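Local structure of Alpha/beta hydrolase (Streptomyces albidoflavus, 6KSU) at residues Val84-Phe96 and Ser190-Leu203. The protein probably acts as a stand-alone penicillin-binding-protein-type cyclase that closes non-ribosomal peptides into macrolactams by coupling residues of opposite chirality. Residues are numbered along the deposited sequence; the frame is centred on the assembly and turned at random.
Sequences VTKFLTAELVMQF and SGMDWWTAMDSCLL
L92 and L202 interlock where helix 85-96 meets helix 194-203, each leucine a knob in a hole of the other helix. The CG of L92 lies anti to its backbone N (chi1 -177°), which carries both methyls across to W194, A197, M198 and C201; CD2 settles 3.5 Å from the backbone N of M198. In return L202 enters among L88, E91, L92 and Q95, its CD2 3.6 Å from the CB of E91. The M198 chain folds back along its length, bringing its CE methyl onto the backbone of helix 85-96, 3.4 Å from the carbonyl carbon of L88.

Two polar links flank this apolar centre. The indole NE1 of W194 donates to T89 OG1 (3.1 Å), a bent bond with the hydroxyl tilted 26° from the ring plane, and T89 OG1 also bonds to the carbonyl of A253. Toward the other end, Q95 NE2 gives a short bond to C201 O (2.7 Å), which lies in the plane of the Q95 side-chain amide. Next to L202, E91 bonds H271 through OE2, while buried OE1 has no polar partner in the model.

C201 links this centre to F96, its SG oblique to the ring. F96 is buried but borders the looser, partly exposed side at S190 and M192: its CE1 lies 3.3 Å from S190 CB, whereas packing thins at M192, whose CE stays 4.4 Å from F96 CZ at the ring edge. S190 OG bonds the carbonyl of I186 in helix 176-189 and accepts from M192 N in an ST turn leading into the D193-capped helix. The helix axes cross at 73°, within the helical part of a beta-lactamase/penicillin-binding-protein fold; S83 and K86, at the N-terminal end of helix 85-98, are consistent with the SxxK motif of the active site.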
loop_
_atom_site.group_PDB
_atom_site.type_symbol
_atom_site.label_atom_id
_atom_site.label_comp_id
_atom_site.label_asym_id
_atom_site.label_seq_id
_atom_site.Cartn_x
_atom_site.Cartn_y
_atom_site.Cartn_z
ATOM N N VAL A 84 0.537 -0.526 4.435
ATOM C CA VAL A 84 1.979 -0.480 4.674
ATOM C C VAL A 84 2.441 -1.821 5.247
ATOM O O VAL A 84 3.618 -2.172 5.120
ATOM C CB VAL A 84 2.374 0.741 5.567
ATOM C CG1 VAL A 84 3.888 0.770 5.886
ATOM C CG2 VAL A 84 1.986 2.076 4.884
ATOM N N THR A 85 1.507 -2.612 5.805
ATOM C CA THR A 85 1.803 -3.973 6.250
ATOM C C THR A 85 2.509 -4.802 5.171
ATOM O O THR A 85 3.279 -5.724 5.488
ATOM C CB THR A 85 0.488 -4.660 6.673
ATOM O OG1 THR A 85 -0.148 -3.917 7.731
ATOM C CG2 THR A 85 0.747 -6.098 7.158
ATOM N N LYS A 86 2.236 -4.512 3.893
ATOM C CA LYS A 86 2.790 -5.322 2.806
ATOM C C LYS A 86 4.309 -5.232 2.760
ATOM O O LYS A 86 4.979 -6.163 2.292
ATOM C CB LYS A 86 2.192 -4.872 1.463
ATOM C CG LYS A 86 0.754 -5.246 1.312
ATOM C CD LYS A 86 0.141 -4.600 0.084
ATOM C CE LYS A 86 -1.237 -5.180 -0.128
ATOM N NZ LYS A 86 -2.233 -4.529 0.775
ATOM N N PHE A 87 4.870 -4.118 3.215
ATOM C CA PHE A 87 6.321 -4.002 3.244
ATOM C C PHE A 87 6.928 -4.950 4.280
ATOM O O PHE A 87 7.999 -5.508 4.055
ATOM C CB PHE A 87 6.687 -2.538 3.486
ATOM C CG PHE A 87 8.139 -2.282 3.778
ATOM C CD1 PHE A 87 9.090 -2.360 2.781
ATOM C CD2 PHE A 87 8.531 -1.871 5.039
ATOM C CE1 PHE A 87 10.436 -2.087 3.038
ATOM C CE2 PHE A 87 9.871 -1.599 5.310
ATOM C CZ PHE A 87 10.824 -1.713 4.303
ATOM N N LEU A 88 6.230 -5.207 5.378
ATOM C CA LEU A 88 6.783 -6.121 6.376
ATOM C C LEU A 88 6.542 -7.565 5.978
ATOM O O LEU A 88 7.426 -8.417 6.150
ATOM C CB LEU A 88 6.182 -5.805 7.739
ATOM C CG LEU A 88 6.661 -4.370 7.967
ATOM C CD1 LEU A 88 5.496 -3.398 8.070
ATOM C CD2 LEU A 88 7.568 -4.288 9.158
ATOM N N THR A 89 5.368 -7.838 5.406
ATOM C CA THR A 89 5.101 -9.146 4.826
ATOM C C THR A 89 6.117 -9.473 3.738
ATOM O O THR A 89 6.646 -10.594 3.677
ATOM C CB THR A 89 3.678 -9.181 4.272
ATOM O OG1 THR A 89 2.778 -9.306 5.372
ATOM C CG2 THR A 89 3.497 -10.386 3.307
ATOM N N ALA A 90 6.399 -8.499 2.862
ATOM C CA ALA A 90 7.427 -8.703 1.849
ATOM C C ALA A 90 8.765 -8.964 2.504
ATOM O O ALA A 90 9.521 -9.846 2.074
ATOM C CB ALA A 90 7.534 -7.493 0.931
ATOM N N GLU A 91 9.068 -8.206 3.557
ATOM C CA GLU A 91 10.315 -8.403 4.268
ATOM C C GLU A 91 10.373 -9.800 4.881
ATOM O O GLU A 91 11.412 -10.470 4.836
ATOM C CB GLU A 91 10.454 -7.307 5.316
ATOM C CG GLU A 91 11.018 -5.971 4.759
ATOM C CD GLU A 91 11.505 -5.059 5.901
ATOM O OE1 GLU A 91 10.973 -5.204 7.017
ATOM O OE2 GLU A 91 12.423 -4.236 5.707
ATOM N N LEU A 92 9.253 -10.256 5.433
ATOM C CA LEU A 92 9.166 -11.591 5.991
ATOM C C LEU A 92 9.383 -12.643 4.910
ATOM O O LEU A 92 10.175 -13.579 5.086
ATOM C CB LEU A 92 7.805 -11.749 6.655
ATOM C CG LEU A 92 7.560 -13.069 7.360
ATOM C CD1 LEU A 92 8.703 -13.335 8.311
ATOM C CD2 LEU A 92 6.228 -13.002 8.102
ATOM N N VAL A 93 8.705 -12.486 3.766
ATOM C CA VAL A 93 8.856 -13.435 2.663
ATOM C C VAL A 93 10.306 -13.470 2.191
ATOM O O VAL A 93 10.870 -14.544 1.922
ATOM C CB VAL A 93 7.890 -13.072 1.505
ATOM C CG1 VAL A 93 8.206 -13.883 0.272
ATOM C CG2 VAL A 93 6.461 -13.281 1.903
ATOM N N MET A 94 10.932 -12.293 2.084
ATOM C CA MET A 94 12.304 -12.257 1.597
ATOM C C MET A 94 13.269 -12.944 2.559
ATOM O O MET A 94 14.285 -13.484 2.111
ATOM C CB MET A 94 12.748 -10.818 1.341
ATOM C CG MET A 94 12.066 -10.146 0.171
ATOM S SD MET A 94 12.102 -11.079 -1.399
ATOM C CE MET A 94 13.700 -10.587 -2.008
ATOM N N GLN A 95 12.988 -12.926 3.874
ATOM C CA GLN A 95 13.826 -13.674 4.814
ATOM C C GLN A 95 13.866 -15.155 4.470
ATOM O O GLN A 95 14.937 -15.781 4.505
ATOM C CB GLN A 95 13.312 -13.520 6.238
ATOM C CG GLN A 95 13.844 -12.368 7.013
ATOM C CD GLN A 95 13.310 -12.412 8.423
ATOM O OE1 GLN A 95 12.394 -13.183 8.716
ATOM N NE2 GLN A 95 13.892 -11.619 9.314
ATOM N N PHE A 96 12.697 -15.743 4.173
ATOM C CA PHE A 96 12.636 -17.177 3.900
ATOM C C PHE A 96 13.361 -17.516 2.611
ATOM O O PHE A 96 13.991 -18.572 2.507
ATOM C CB PHE A 96 11.174 -17.635 3.859
ATOM C CG PHE A 96 10.574 -17.793 5.206
ATOM C CD1 PHE A 96 10.691 -18.991 5.898
ATOM C CD2 PHE A 96 9.955 -16.718 5.829
ATOM C CE1 PHE A 96 10.173 -19.124 7.173
ATOM C CE2 PHE A 96 9.435 -16.841 7.108
ATOM C CZ PHE A 96 9.539 -18.044 7.779
ATOM N N SER A 190 7.583 -21.716 6.331
ATOM C CA SER A 190 7.769 -22.015 7.741
ATOM C C SER A 190 6.707 -23.045 8.111
ATOM O O SER A 190 5.958 -23.535 7.266
ATOM C CB SER A 190 7.655 -20.750 8.579
ATOM O OG SER A 190 6.307 -20.295 8.636
ATOM N N GLY A 191 6.606 -23.380 9.381
ATOM C CA GLY A 191 5.448 -24.147 9.777
ATOM C C GLY A 191 4.580 -23.329 10.702
ATOM O O GLY A 191 3.778 -23.881 11.458
ATOM N N MET A 192 4.729 -22.008 10.665
ATOM C CA MET A 192 3.975 -21.139 11.556
ATOM C C MET A 192 2.992 -20.268 10.789
ATOM O O MET A 192 3.232 -19.884 9.639
ATOM C CB MET A 192 4.892 -20.226 12.374
ATOM C CG MET A 192 6.166 -20.846 12.823
ATOM S SD MET A 192 7.284 -19.516 13.257
ATOM C CE MET A 192 8.283 -19.431 11.787
ATOM N N ASP A 193 1.894 -19.927 11.461
ATOM C CA ASP A 193 0.944 -18.975 10.910
ATOM C C ASP A 193 1.607 -17.609 10.705
ATOM O O ASP A 193 2.675 -17.309 11.264
ATOM C CB ASP A 193 -0.267 -18.857 11.826
ATOM C CG ASP A 193 0.067 -18.196 13.156
ATOM O OD1 ASP A 193 0.168 -16.949 13.190
ATOM O OD2 ASP A 193 0.224 -18.916 14.170
ATOM N N TRP A 194 0.957 -16.772 9.889
ATOM C CA TRP A 194 1.554 -15.488 9.519
ATOM C C TRP A 194 1.863 -14.624 10.741
ATOM O O TRP A 194 2.921 -13.995 10.801
ATOM C CB TRP A 194 0.641 -14.719 8.550
ATOM C CG TRP A 194 1.113 -13.313 8.321
ATOM C CD1 TRP A 194 2.056 -12.905 7.427
ATOM C CD2 TRP A 194 0.675 -12.123 9.014
ATOM N NE1 TRP A 194 2.230 -11.530 7.505
ATOM C CE2 TRP A 194 1.393 -11.032 8.470
ATOM C CE3 TRP A 194 -0.269 -11.878 10.023
ATOM C CZ2 TRP A 194 1.222 -9.728 8.914
ATOM C CZ3 TRP A 194 -0.440 -10.583 10.471
ATOM C CH2 TRP A 194 0.293 -9.515 9.907
ATOM N N TRP A 195 0.946 -14.565 11.714
ATOM C CA TRP A 195 1.198 -13.783 12.931
ATOM C C TRP A 195 2.451 -14.267 13.656
ATOM O O TRP A 195 3.359 -13.477 13.958
ATOM C CB TRP A 195 0.002 -13.861 13.881
ATOM C CG TRP A 195 -1.235 -13.138 13.450
ATOM C CD1 TRP A 195 -1.673 -11.928 13.902
ATOM C CD2 TRP A 195 -2.229 -13.603 12.522
ATOM N NE1 TRP A 195 -2.861 -11.598 13.296
ATOM C CE2 TRP A 195 -3.225 -12.607 12.445
ATOM C CE3 TRP A 195 -2.365 -14.754 11.740
ATOM C CZ2 TRP A 195 -4.348 -12.734 11.633
ATOM C CZ3 TRP A 195 -3.483 -14.876 10.922
ATOM C CH2 TRP A 195 -4.457 -13.868 10.874
ATOM N N THR A 196 2.506 -15.569 13.959
ATOM C CA THR A 196 3.631 -16.106 14.711
ATOM C C THR A 196 4.937 -15.859 13.972
ATOM O O THR A 196 5.932 -15.444 14.573
ATOM C CB THR A 196 3.423 -17.599 14.969
ATOM O OG1 THR A 196 2.192 -17.793 15.673
ATOM C CG2 THR A 196 4.568 -18.184 15.780
ATOM N N ALA A 197 4.943 -16.079 12.661
ATOM C CA ALA A 197 6.160 -15.903 11.881
ATOM C C ALA A 197 6.547 -14.433 11.788
ATOM O O ALA A 197 7.729 -14.088 11.931
ATOM C CB ALA A 197 5.966 -16.506 10.487
ATOM N N MET A 198 5.568 -13.548 11.540
ATOM C CA MET A 198 5.851 -12.116 11.541
ATOM C C MET A 198 6.481 -11.685 12.866
ATOM O O MET A 198 7.491 -10.968 12.894
ATOM C CB MET A 198 4.553 -11.340 11.266
ATOM C CG MET A 198 4.673 -9.838 11.255
ATOM S SD MET A 198 5.868 -9.189 10.061
ATOM C CE MET A 198 5.007 -9.331 8.499
ATOM N N ASP A 199 5.901 -12.127 13.979
ATOM C CA ASP A 199 6.460 -11.790 15.286
ATOM C C ASP A 199 7.877 -12.351 15.436
ATOM O O ASP A 199 8.854 -11.599 15.526
ATOM C CB ASP A 199 5.528 -12.306 16.391
ATOM C CG ASP A 199 5.955 -11.857 17.802
ATOM O OD1 ASP A 199 6.961 -11.126 17.948
ATOM O OD2 ASP A 199 5.272 -12.242 18.769
ATOM N N SER A 200 8.013 -13.675 15.397
ATOM C CA SER A 200 9.281 -14.305 15.767
ATOM C C SER A 200 10.385 -14.096 14.732
ATOM O O SER A 200 11.564 -14.135 15.084
ATOM C CB SER A 200 9.063 -15.795 15.988
ATOM O OG SER A 200 8.578 -16.390 14.803
ATOM N N CYS A 201 10.060 -13.907 13.457
ATOM C CA CYS A 201 11.139 -13.815 12.477
ATOM C C CYS A 201 11.553 -12.390 12.143
ATOM O O CYS A 201 12.641 -12.198 11.590
ATOM C CB CYS A 201 10.762 -14.538 11.177
ATOM S SG CYS A 201 10.400 -16.319 11.402
ATOM N N LEU A 202 10.730 -11.387 12.455
ATOM C CA LEU A 202 11.020 -10.051 11.958
ATOM C C LEU A 202 10.762 -8.972 13.000
ATOM O O LEU A 202 11.627 -8.138 13.264
ATOM C CB LEU A 202 10.183 -9.772 10.700
ATOM C CG LEU A 202 10.584 -8.486 9.986
ATOM C CD1 LEU A 202 12.053 -8.589 9.596
ATOM C CD2 LEU A 202 9.718 -8.241 8.764
ATOM N N LEU A 203 9.554 -8.939 13.553
ATOM C CA LEU A 203 9.227 -7.898 14.523
ATOM C C LEU A 203 10.102 -8.020 15.768
ATOM O O LEU A 203 10.748 -7.049 16.179
ATOM C CB LEU A 203 7.739 -7.964 14.872
ATOM C CG LEU A 203 6.769 -7.829 13.684
ATOM C CD1 LEU A 203 5.372 -7.663 14.194
ATOM C CD2 LEU A 203 7.151 -6.647 12.776
#